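Local coordinates for electron transfer flavoprotein, alpha subunit (Thermotoga maritima, PDB 7KOE) that binds flavin-adenine dinucleotide and, as the alpha subunit of an electron transfer flavoprotein, probably passes electrons between redox partners, at residues 39-45 and 61-66; 85-90 and 112-116; 205-209 and 240-244; 80-84 and 185-189; 32-37 and 128-134. All coordinates share one frame; numbering follows the deposited sequence.

Four of the five contacts belong to one alpha/beta domain, and contact 3 stands apart in the FAD-binding domain. Contacts 2 and 4 are neighbours, their centres about 11 Å apart, and Met-88 touches Tyr-186 between them. Contact 1 lies about 17 Å, centre to centre, from both contact 2 and contact 5: Val-44 packs on Leu-85 towards the former, Val-41 on Ala-33 towards the latter. Contact 3 is remote from these, its centre 36 to 41 Å from theirs. In it Gly-243 lies about 9 Å from a bound FAD, whereas in contact 2 the side chain of Val-112 is about 13 Å from a bound FAD.

Contact 1 (39-45 and 61-66); sequences SEVWGVL and GADKVL
Trp-42 and Leu-66 make the tightly packed part of this contact, with CB of Leu-66 3.6 Å from CZ3 on the six-membered side of the indole. Leu-66 CD2 reaches the indole rim near the ring plane. Over one face of the five-membered ring sits Lys-64 CB, 3.7 Å from its centroid, a CH-pi contact displaced towards the rim; Phe-8 and Tyr-92 also meet this indole. These side chains stand on strands 40-46 and 65-69, parallel neighbours in the seven-stranded sheet and, with helix 51-60 between them, a beta-alpha-beta crossover. Leu-66 ties into both sides of its bridge partner Val-44, its N donating to Gly-43 O and its O accepting from Leu-45 N at 2.8 Å. Before the strands pair regularly, Val-41 O accepts from Asp-63 N at 2.6 Å and more weakly from Lys-64 N. The partly exposed side is looser and charged. There Glu-40 OE2 takes the indole N-H, 2.9 Å from Trp-42 NE1; it lies in the ring plane, while NE1 approaches from above the carboxylate plane. The lysine chain doubles back to bring Lys-64 NZ to the same oxygen, Glu-40 OE2, for a long salt bridge of 3.5 Å. Asp-63 OD2 receives a weak bond from Val-41 N, but its other oxygen, OD1, is engaged in salt bridges to Arg-30 and Arg-177.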
# COMPACT_ATOMS: atom_id res chain seq x y z
N SER B 39 45.56 12.38 24.44
CA SER B 39 45.01 11.82 25.67
C SER B 39 45.99 10.84 26.30
O SER B 39 46.94 10.37 25.67
CB SER B 39 43.67 11.13 25.41
OG SER B 39 43.80 10.20 24.36
N GLU B 40 45.74 10.54 27.58
CA GLU B 40 46.58 9.64 28.36
C GLU B 40 45.71 8.86 29.34
O GLU B 40 44.73 9.38 29.87
CB GLU B 40 47.66 10.42 29.12
CG GLU B 40 47.14 11.70 29.76
CD GLU B 40 48.12 12.30 30.75
OE1 GLU B 40 48.38 13.52 30.67
OE2 GLU B 40 48.62 11.55 31.60
N VAL B 41 46.09 7.61 29.59
CA VAL B 41 45.31 6.70 30.42
C VAL B 41 45.86 6.76 31.84
O VAL B 41 46.92 6.20 32.13
CB VAL B 41 45.33 5.28 29.87
CG1 VAL B 41 44.58 4.33 30.80
CG2 VAL B 41 44.77 5.24 28.48
N TRP B 42 45.14 7.42 32.73
CA TRP B 42 45.51 7.42 34.14
C TRP B 42 45.01 6.15 34.82
O TRP B 42 44.37 5.29 34.21
CB TRP B 42 44.95 8.66 34.84
CG TRP B 42 45.88 9.81 34.83
CD1 TRP B 42 46.70 10.20 33.82
CD2 TRP B 42 46.09 10.74 35.90
NE1 TRP B 42 47.40 11.32 34.18
CE2 TRP B 42 47.06 11.66 35.46
CE3 TRP B 42 45.57 10.88 37.19
CZ2 TRP B 42 47.50 12.72 36.25
CZ3 TRP B 42 46.01 11.92 37.97
CH2 TRP B 42 46.96 12.83 37.50
N GLY B 43 45.32 6.03 36.10
CA GLY B 43 44.73 5.00 36.93
C GLY B 43 44.56 5.50 38.35
O GLY B 43 45.54 5.92 38.98
N VAL B 44 43.35 5.47 38.87
CA VAL B 44 43.07 5.94 40.22
C VAL B 44 43.04 4.74 41.15
O VAL B 44 42.34 3.75 40.88
CB VAL B 44 41.75 6.72 40.29
CG1 VAL B 44 41.66 7.49 41.59
CG2 VAL B 44 41.64 7.66 39.11
N LEU B 45 43.80 4.81 42.23
CA LEU B 45 43.93 3.68 43.14
C LEU B 45 43.94 4.23 44.55
O LEU B 45 44.64 5.20 44.84
CB LEU B 45 45.21 2.89 42.83
CG LEU B 45 45.34 1.44 43.30
CD1 LEU B 45 46.24 0.70 42.34
CD2 LEU B 45 45.89 1.35 44.70
N GLY B 61 49.32 -0.97 31.03
CA GLY B 61 49.06 0.05 30.04
C GLY B 61 48.64 1.39 30.59
O GLY B 61 48.30 2.29 29.82
N ALA B 62 48.65 1.55 31.91
CA ALA B 62 48.33 2.84 32.50
C ALA B 62 49.47 3.81 32.22
O ALA B 62 50.64 3.50 32.49
CB ALA B 62 48.10 2.70 34.00
N ASP B 63 49.14 4.97 31.65
CA ASP B 63 50.17 5.96 31.37
C ASP B 63 50.70 6.56 32.67
O ASP B 63 51.91 6.58 32.90
CB ASP B 63 49.63 7.06 30.46
CG ASP B 63 49.27 6.55 29.09
OD1 ASP B 63 49.12 5.32 28.93
OD2 ASP B 63 49.14 7.38 28.16
N LYS B 64 49.80 7.02 33.53
CA LYS B 64 50.15 7.51 34.85
C LYS B 64 49.28 6.77 35.85
O LYS B 64 48.34 6.05 35.48
CB LYS B 64 49.92 9.03 34.95
CG LYS B 64 50.37 9.84 33.73
CD LYS B 64 51.85 9.82 33.46
CE LYS B 64 52.19 10.66 32.23
NZ LYS B 64 51.92 12.10 32.46
N VAL B 65 49.58 6.92 37.14
CA VAL B 65 48.78 6.30 38.19
C VAL B 65 48.57 7.34 39.29
O VAL B 65 49.54 7.90 39.81
CB VAL B 65 49.44 5.03 38.76
CG1 VAL B 65 48.89 4.69 40.14
CG2 VAL B 65 49.22 3.85 37.83
N LEU B 66 47.31 7.61 39.62
CA LEU B 66 46.98 8.45 40.76
C LEU B 66 46.74 7.52 41.94
O LEU B 66 45.68 6.93 42.08
CB LEU B 66 45.76 9.31 40.46
CG LEU B 66 45.20 10.17 41.58
CD1 LEU B 66 46.26 11.09 42.15
CD2 LEU B 66 44.01 10.96 41.08

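Contact 2 (85-90 and 112-116); sequences LVDMVR and VATEL
The backbones of segments 85-90 and 112-116 come nearest at Val-86 and Val-112, whose CA atoms are 6.5 Å apart, so the space between them is bridged by side chains. Leu-116 reaches across with both methyls. Its CD2 lies 3.8 Å from Val-86 CB, and its CD1 meets Val-89 CG1 at 3.7 Å, the two side chains crossing at about a right angle. With chi1 at -51°, Val-86 turns its CG1 branch to the side of its own backbone N, where it rests against Glu-115 CB at 3.7 Å. Val-112 closes the buried end with looser contacts, its CG2 4.2 Å from Leu-85 CB. These residues join helix 87-90 and the turn before it to the C-terminal end of helix 103-113, and pack on strands 97-100 and 160-163 through Phe-97 and Met-160. On the solvent side Arg-90 stretches out from CG to NE and passes Leu-116 to place NH2 3.2 Å from Glu-115 O. The donor stands 51° out of the carbonyl plane, and the oxygen is tilted from the guanidinium plane. Glu-115 also packs on Thr-149 of the neighbouring electron transfer flavoprotein chain. The Glu-115 carboxylate remains beyond salt-bridge range of Arg-90, and the polar grip is therefore one off-axis hydrogen bond, perhaps reinforced by longer-range attraction to that carboxylate.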
# COMPACT_ATOMS: atom_id res chain seq x y z
N LEU B 85 36.88 10.23 45.56
CA LEU B 85 36.78 10.14 44.11
C LEU B 85 35.91 11.23 43.50
O LEU B 85 35.50 11.11 42.35
CB LEU B 85 36.25 8.76 43.71
CG LEU B 85 37.32 7.69 43.80
CD1 LEU B 85 36.73 6.38 44.24
CD2 LEU B 85 38.01 7.56 42.47
N VAL B 86 35.58 12.27 44.27
CA VAL B 86 35.12 13.53 43.70
C VAL B 86 36.07 14.67 44.02
O VAL B 86 35.92 15.76 43.43
CB VAL B 86 33.69 13.89 44.15
CG1 VAL B 86 32.75 12.72 43.93
CG2 VAL B 86 33.68 14.34 45.60
N ASP B 87 37.02 14.48 44.92
CA ASP B 87 38.10 15.43 45.07
C ASP B 87 39.19 15.20 44.03
O ASP B 87 39.83 16.15 43.59
CB ASP B 87 38.69 15.37 46.48
CG ASP B 87 37.83 16.09 47.49
OD1 ASP B 87 36.91 16.82 47.08
OD2 ASP B 87 38.08 15.95 48.71
N MET B 88 39.40 13.95 43.62
CA MET B 88 40.35 13.62 42.58
C MET B 88 39.76 13.76 41.18
O MET B 88 40.47 13.54 40.20
CB MET B 88 40.87 12.19 42.77
CG MET B 88 41.66 12.01 44.05
SD MET B 88 42.89 13.30 44.31
CE MET B 88 42.29 14.05 45.82
N VAL B 89 38.48 14.11 41.08
CA VAL B 89 37.88 14.50 39.82
C VAL B 89 37.74 16.01 39.70
O VAL B 89 37.97 16.56 38.61
CB VAL B 89 36.52 13.79 39.65
CG1 VAL B 89 35.83 14.18 38.36
CG2 VAL B 89 36.75 12.31 39.61
N ARG B 90 37.45 16.70 40.80
CA ARG B 90 37.44 18.16 40.78
C ARG B 90 38.84 18.74 40.63
O ARG B 90 38.99 19.83 40.06
CB ARG B 90 36.78 18.69 42.05
CG ARG B 90 35.27 18.70 41.98
CD ARG B 90 34.66 19.13 43.30
NE ARG B 90 33.23 19.38 43.18
CZ ARG B 90 32.30 18.44 43.33
NH1 ARG B 90 32.65 17.20 43.61
NH2 ARG B 90 31.02 18.75 43.20
N VAL B 112 29.12 8.72 42.76
CA VAL B 112 30.11 9.68 42.28
C VAL B 112 29.49 10.60 41.23
O VAL B 112 29.65 11.82 41.30
CB VAL B 112 31.35 8.93 41.74
CG1 VAL B 112 32.18 9.81 40.84
CG2 VAL B 112 32.19 8.44 42.90
N ALA B 113 28.74 10.03 40.28
CA ALA B 113 28.24 10.77 39.14
C ALA B 113 27.20 11.82 39.50
O ALA B 113 27.02 12.78 38.75
CB ALA B 113 27.64 9.82 38.11
N THR B 114 26.51 11.66 40.62
CA THR B 114 25.55 12.65 41.07
C THR B 114 26.15 13.63 42.07
O THR B 114 25.43 14.51 42.56
CB THR B 114 24.33 11.97 41.67
OG1 THR B 114 23.37 12.97 42.06
CG2 THR B 114 24.71 11.19 42.86
N GLU B 115 27.43 13.50 42.39
CA GLU B 115 28.17 14.59 43.03
C GLU B 115 28.75 15.53 41.98
O GLU B 115 28.69 16.75 42.14
CB GLU B 115 29.29 14.05 43.90
CG GLU B 115 28.92 13.83 45.35
CD GLU B 115 28.64 15.11 46.10
OE1 GLU B 115 29.21 16.16 45.75
OE2 GLU B 115 27.84 15.07 47.06
N LEU B 116 29.32 14.96 40.92
CA LEU B 116 29.83 15.73 39.80
C LEU B 116 28.72 16.24 38.89
O LEU B 116 29.00 17.10 38.05
CB LEU B 116 30.78 14.87 38.97
CG LEU B 116 31.70 13.94 39.75
CD1 LEU B 116 32.34 12.95 38.80
CD2 LEU B 116 32.75 14.72 40.51

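Contact 3 (205-209 and 240-244); sequences TQVNL and GEVGA
Van der Waals packing joins Leu-209, Asn-208 and Val-207, in the loop that leads into strand 214-218, to Glu-241 at the start of strand 241-244. That strand is outermost, within this chain, in the five-stranded parallel sheet of the FAD-binding domain, whose family belongs to the NADP-Rossmann clan. Glu-241 carries most of the contact. Its side chain leaves the strand pointing away from its own backbone N (chi1 -171°) and then turns at the CB-CG bond, laying the carboxylate beside the loop backbone. CG meets Leu-209 CD1 at 3.7 Å. The same methyl, CD1, also lies 3.7 Å from Val-242 O and 3.9 Å from Gly-243 CA, where no side chain intervenes. Further out, Glu-241 OE2 lies 3.5 Å from Val-207 CG1. Asn-208 faces the other carboxylate oxygen, with ND2 3.8 Å from Glu-241 OE1 and the amide and carboxylate planes turned 73° apart. The polar ends of Asn-208 are held by other partners: ND2 donates to Leu-203 O, and OD1 accepts from Arg-177 of the neighbouring electron transfer flavoprotein chain. His-258 touches both Val-207 and Glu-241. With no hydrogen bond between the two segments, the fit depends on shape, although the backbone N-H of Asn-208, its N 3.8 Å from Glu-241 OE1, may lend the carboxylate some electrostatic stabilisation.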
# COMPACT_ATOMS: atom_id res chain seq x y z
N THR B 205 27.72 -19.42 50.90
CA THR B 205 26.77 -19.73 51.96
C THR B 205 25.32 -19.68 51.49
O THR B 205 24.44 -20.17 52.20
CB THR B 205 26.95 -18.78 53.14
OG1 THR B 205 26.71 -17.43 52.70
CG2 THR B 205 28.35 -18.88 53.70
N GLN B 206 25.06 -19.07 50.33
CA GLN B 206 23.72 -19.03 49.77
C GLN B 206 23.75 -19.47 48.31
O GLN B 206 24.77 -19.99 47.84
CB GLN B 206 23.13 -17.62 49.87
CG GLN B 206 22.86 -17.17 51.29
CD GLN B 206 22.44 -15.72 51.36
OE1 GLN B 206 21.58 -15.28 50.60
NE2 GLN B 206 23.05 -14.96 52.26
N VAL B 207 22.65 -19.28 47.60
CA VAL B 207 22.57 -19.56 46.17
C VAL B 207 22.75 -18.24 45.44
O VAL B 207 21.96 -17.31 45.64
CB VAL B 207 21.23 -20.21 45.80
CG1 VAL B 207 21.16 -20.45 44.30
CG2 VAL B 207 21.03 -21.49 46.58
N ASN B 208 23.78 -18.14 44.61
CA ASN B 208 24.04 -16.87 43.92
C ASN B 208 23.29 -16.82 42.59
O ASN B 208 22.35 -16.04 42.43
CB ASN B 208 25.54 -16.69 43.71
CG ASN B 208 26.33 -16.93 44.97
OD1 ASN B 208 26.00 -16.39 46.03
ND2 ASN B 208 27.36 -17.75 44.88
N LEU B 209 23.69 -17.66 41.63
CA LEU B 209 23.06 -17.90 40.34
C LEU B 209 22.89 -16.64 39.46
O LEU B 209 22.24 -16.71 38.42
CB LEU B 209 21.71 -18.61 40.51
CG LEU B 209 21.35 -19.67 39.48
CD1 LEU B 209 22.39 -20.76 39.43
CD2 LEU B 209 20.01 -20.25 39.81
N GLY B 240 31.75 -22.24 40.94
CA GLY B 240 30.49 -21.69 40.49
C GLY B 240 29.30 -22.40 41.12
O GLY B 240 29.44 -23.36 41.89
N GLU B 241 28.12 -21.91 40.77
CA GLU B 241 26.85 -22.35 41.33
C GLU B 241 26.21 -23.39 40.41
O GLU B 241 26.43 -23.39 39.20
CB GLU B 241 25.94 -21.14 41.54
CG GLU B 241 24.66 -21.38 42.32
CD GLU B 241 24.90 -21.66 43.79
OE1 GLU B 241 25.93 -21.20 44.33
OE2 GLU B 241 24.06 -22.35 44.41
N VAL B 242 25.43 -24.28 41.00
CA VAL B 242 24.70 -25.30 40.25
C VAL B 242 23.30 -24.76 39.98
O VAL B 242 22.63 -24.21 40.85
CB VAL B 242 24.69 -26.66 40.97
CG1 VAL B 242 24.17 -26.55 42.40
CG2 VAL B 242 23.88 -27.68 40.18
N GLY B 243 22.88 -24.82 38.71
CA GLY B 243 21.56 -24.39 38.35
C GLY B 243 20.62 -25.55 38.09
O GLY B 243 20.96 -26.71 38.30
N ALA B 244 19.42 -25.23 37.62
CA ALA B 244 18.42 -26.24 37.30
C ALA B 244 17.49 -25.73 36.22
O ALA B 244 17.53 -24.56 35.81
CB ALA B 244 17.61 -26.64 38.53

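Contact 4 (80-84 and 185-189); sequences LYKKA and EYDLG
Helix 78-84 is packed here against the chain leaving strand 181-185, with Ala-84 and Leu-80 on the helix meeting Tyr-186 and Leu-188. Within this subunit that strand is the outermost on one side of the seven-stranded parallel sheet. The methyl of Ala-84 sits over the middle of one tyrosine face, CB 3.9 Å from the ring centroid and 11° off the normal, a well-centred CH-pi contact. A first torsion that puts Tyr-186 CG anti to its own amide nitrogen (chi1 -159°) sends the ring across to the helix. Backbone separation leaves room for it, the CA atoms of Ala-84 and Tyr-186 being 7.5 Å apart. Leu-188, two residues further on, reaches the helix with both methyls, at Leu-80 one turn before Ala-84 and at Lys-83 beside it. CD1 touches Leu-80 CD2 at 3.8 Å, and CD2 lies 4.0 Å from Lys-83 CD. This CD2 also lies at the edge of the Tyr-186 ring, close to its plane, so the two side chains lie side by side against the helix. Phe-73 packs on Leu-80 and Ala-84 as well, and a backbone hydrogen bond to Lys-69 ties Tyr-186 to the neighbouring strand. The phenol oxygen is modelled near Lys-83 O and Asp-87, but its position is doubtful and neither partner is settled. What the chemistry supports with more confidence is apolar adhesion: a methyl over an aromatic face, flanked by leucine branches and the aliphatic part of a lysine.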
# COMPACT_ATOMS: atom_id res chain seq x y z
N LEU B 80 33.31 6.54 51.99
CA LEU B 80 34.65 7.10 52.03
C LEU B 80 35.26 7.24 50.64
O LEU B 80 36.01 8.19 50.39
CB LEU B 80 35.56 6.23 52.90
CG LEU B 80 35.13 6.09 54.35
CD1 LEU B 80 35.98 5.04 55.05
CD2 LEU B 80 35.22 7.42 55.06
N TYR B 81 34.96 6.30 49.73
CA TYR B 81 35.49 6.37 48.38
C TYR B 81 34.91 7.55 47.61
O TYR B 81 35.63 8.20 46.84
CB TYR B 81 35.18 5.08 47.63
CG TYR B 81 36.21 3.99 47.76
CD1 TYR B 81 36.45 3.38 48.98
CD2 TYR B 81 36.93 3.56 46.66
CE1 TYR B 81 37.38 2.37 49.09
CE2 TYR B 81 37.86 2.55 46.76
CZ TYR B 81 38.08 1.96 47.98
OH TYR B 81 39.01 0.96 48.08
N LYS B 82 33.63 7.85 47.82
CA LYS B 82 32.98 8.95 47.12
C LYS B 82 33.53 10.30 47.57
O LYS B 82 33.58 11.24 46.78
CB LYS B 82 31.47 8.88 47.33
CG LYS B 82 30.64 9.86 46.52
CD LYS B 82 30.08 10.96 47.41
CE LYS B 82 29.14 10.41 48.45
NZ LYS B 82 28.60 11.47 49.34
N LYS B 83 33.94 10.41 48.84
CA LYS B 83 34.53 11.65 49.32
C LYS B 83 35.90 11.90 48.70
O LYS B 83 36.32 13.05 48.58
CB LYS B 83 34.65 11.61 50.84
CG LYS B 83 34.72 12.98 51.50
CD LYS B 83 34.44 12.89 52.99
CE LYS B 83 33.07 12.30 53.26
NZ LYS B 83 32.82 12.15 54.72
N ALA B 84 36.60 10.84 48.29
CA ALA B 84 37.90 10.95 47.67
C ALA B 84 37.84 10.94 46.15
O ALA B 84 38.68 11.57 45.50
CB ALA B 84 38.81 9.82 48.14
N GLU B 185 48.33 11.96 49.62
CA GLU B 185 48.03 11.42 50.94
C GLU B 185 46.75 12.07 51.44
O GLU B 185 46.76 13.17 52.00
CB GLU B 185 49.19 11.66 51.90
CG GLU B 185 50.24 10.55 51.87
CD GLU B 185 51.16 10.65 50.67
OE1 GLU B 185 51.48 11.78 50.25
OE2 GLU B 185 51.58 9.59 50.14
N TYR B 186 45.63 11.37 51.24
CA TYR B 186 44.31 11.95 51.43
C TYR B 186 43.96 12.04 52.91
O TYR B 186 44.21 11.11 53.68
CB TYR B 186 43.27 11.10 50.70
CG TYR B 186 41.99 11.84 50.41
CD1 TYR B 186 41.85 12.60 49.26
CD2 TYR B 186 40.91 11.76 51.28
CE1 TYR B 186 40.68 13.28 48.99
CE2 TYR B 186 39.73 12.44 51.01
CZ TYR B 186 39.62 13.19 49.87
OH TYR B 186 38.46 13.86 49.60
N ASP B 187 43.36 13.16 53.29
CA ASP B 187 42.91 13.39 54.65
C ASP B 187 41.39 13.48 54.63
O ASP B 187 40.80 14.02 53.68
CB ASP B 187 43.54 14.67 55.22
CG ASP B 187 43.39 14.79 56.74
OD1 ASP B 187 42.31 14.52 57.31
OD2 ASP B 187 44.40 15.16 57.38
N LEU B 188 40.76 12.93 55.67
CA LEU B 188 39.32 12.98 55.86
C LEU B 188 38.91 13.88 57.01
O LEU B 188 37.94 14.64 56.88
CB LEU B 188 38.79 11.56 56.12
CG LEU B 188 38.88 10.62 54.92
CD1 LEU B 188 38.57 9.19 55.33
CD2 LEU B 188 37.92 11.07 53.83
N GLY B 189 39.62 13.83 58.14
CA GLY B 189 39.23 14.62 59.29
C GLY B 189 38.07 13.97 60.03
O GLY B 189 37.95 12.75 60.11

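Contact 5 (32-37 and 128-134); sequences LASKLE and DIIPDKK
Apolar packing centres on Ile-129, which is inserted among Leu-32, Lys-35 and Leu-36. A chi1 of -64° swings its CG1 branch towards the helix end, where it meets Leu-32 CD2 at 3.8 Å, and beyond it CD1 lies 3.9 Å from Leu-36 CD1. The CG2 methyl, on the remaining branch, rests near the carbonyl oxygen of Lys-35, whose CB approaches that of Ile-129. Leu-36 reaches further, its same CD1 lying against Lys-134, 3.7 Å from CB and 3.4 Å from the carbonyl O of that lysine. Ionic contacts lie toward solvent. Lys-35 follows a kinked path that places NZ 3.5 Å from Asp-128 OD1, a long salt bridge; the same aspartate oxygen also takes a weak bond from the backbone N of Ile-129. At the other end the tip of the Lys-134 chain lies against Glu-37, NZ 3.8 Å from its CB. The carboxylate of Glu-37 is farther off, OE1 4.4 Å from Lys-134 NZ, so any attraction there is looser than a salt bridge. No hydrogen bond joins the two segments. Backbone bonding of Asp-128 to Ala-137 draws the base of the 128-134 excursion together between strands 120-124 and 137-142. Segment 32-37 takes in the end of helix 21-33, which links strands 6-9 and 40-46, so the loop packs against the end of the helix of a beta-alpha-beta unit in the parallel sheet of this alpha/beta domain.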
# COMPACT_ATOMS: atom_id res chain seq x y z
N LEU B 32 40.90 3.50 23.60
CA LEU B 32 40.15 4.75 23.61
C LEU B 32 41.08 5.94 23.42
O LEU B 32 40.73 6.89 22.72
CB LEU B 32 39.36 4.89 24.91
CG LEU B 32 38.24 3.87 25.12
CD1 LEU B 32 37.60 4.08 26.48
CD2 LEU B 32 37.21 3.98 24.02
N ALA B 33 42.26 5.90 24.04
CA ALA B 33 43.23 6.98 23.88
C ALA B 33 43.92 6.96 22.52
O ALA B 33 44.47 7.99 22.11
CB ALA B 33 44.28 6.93 24.99
N SER B 34 43.91 5.82 21.83
CA SER B 34 44.45 5.78 20.48
C SER B 34 43.54 6.47 19.48
O SER B 34 44.02 6.92 18.43
CB SER B 34 44.69 4.33 20.04
OG SER B 34 43.47 3.64 19.88
N LYS B 35 42.25 6.57 19.77
CA LYS B 35 41.31 7.28 18.93
C LYS B 35 40.88 8.62 19.51
O LYS B 35 40.22 9.40 18.82
CB LYS B 35 40.07 6.42 18.66
CG LYS B 35 40.41 4.99 18.28
CD LYS B 35 39.42 4.43 17.27
CE LYS B 35 39.10 2.97 17.57
NZ LYS B 35 38.02 2.45 16.68
N LEU B 36 41.24 8.91 20.76
CA LEU B 36 41.05 10.22 21.34
C LEU B 36 42.30 11.05 21.05
O LEU B 36 43.42 10.56 21.20
CB LEU B 36 40.82 10.13 22.85
CG LEU B 36 40.06 11.26 23.53
CD1 LEU B 36 38.68 11.35 22.94
CD2 LEU B 36 39.98 11.04 25.03
N GLU B 37 42.10 12.30 20.65
CA GLU B 37 43.23 13.16 20.31
C GLU B 37 43.84 13.73 21.58
O GLU B 37 43.14 14.33 22.41
CB GLU B 37 42.80 14.30 19.39
CG GLU B 37 43.97 15.20 18.99
CD GLU B 37 43.58 16.28 18.01
OE1 GLU B 37 43.32 15.96 16.83
OE2 GLU B 37 43.53 17.46 18.42
N ASP B 128 33.40 3.04 22.55
CA ASP B 128 34.03 3.43 21.30
C ASP B 128 33.96 4.94 21.19
O ASP B 128 33.07 5.58 21.75
CB ASP B 128 33.34 2.78 20.09
CG ASP B 128 34.31 2.40 19.00
OD1 ASP B 128 35.52 2.66 19.16
OD2 ASP B 128 33.87 1.83 17.98
N ILE B 129 34.92 5.52 20.48
CA ILE B 129 35.03 6.96 20.30
C ILE B 129 34.49 7.32 18.93
O ILE B 129 34.91 6.73 17.92
CB ILE B 129 36.47 7.45 20.48
CG1 ILE B 129 36.95 7.19 21.92
CG2 ILE B 129 36.60 8.92 20.12
CD1 ILE B 129 36.46 8.20 22.94
N ILE B 130 33.55 8.26 18.88
CA ILE B 130 33.06 8.80 17.61
C ILE B 130 34.01 9.92 17.18
O ILE B 130 34.56 10.63 18.04
CB ILE B 130 31.60 9.27 17.73
CG1 ILE B 130 31.43 10.33 18.81
CG2 ILE B 130 30.69 8.09 17.98
CD1 ILE B 130 30.09 11.02 18.78
N PRO B 131 34.26 10.10 15.88
CA PRO B 131 35.28 11.06 15.45
C PRO B 131 34.82 12.51 15.37
O PRO B 131 35.64 13.38 15.06
CB PRO B 131 35.66 10.54 14.06
CG PRO B 131 34.40 9.93 13.56
CD PRO B 131 33.76 9.29 14.76
N ASP B 132 33.55 12.81 15.64
CA ASP B 132 33.06 14.17 15.43
C ASP B 132 33.43 15.09 16.58
O ASP B 132 34.18 16.06 16.39
CB ASP B 132 31.54 14.15 15.22
CG ASP B 132 31.11 13.12 14.20
OD1 ASP B 132 31.36 13.33 13.00
OD2 ASP B 132 30.53 12.09 14.61
N LYS B 133 32.93 14.82 17.78
CA LYS B 133 33.24 15.63 18.95
C LYS B 133 33.99 14.80 19.98
O LYS B 133 33.99 15.12 21.18
CB LYS B 133 31.95 16.25 19.51
CG LYS B 133 32.08 17.59 20.28
CD LYS B 133 31.98 17.49 21.80
CE LYS B 133 32.08 18.86 22.44
NZ LYS B 133 32.02 18.81 23.92
N LYS B 134 34.64 13.72 19.52
CA LYS B 134 35.53 12.87 20.32
C LYS B 134 34.80 12.21 21.49
O LYS B 134 35.39 11.95 22.54
CB LYS B 134 36.76 13.65 20.80
CG LYS B 134 37.62 14.26 19.71
CD LYS B 134 38.37 13.22 18.90
CE LYS B 134 39.30 13.91 17.91
NZ LYS B 134 40.07 12.96 17.08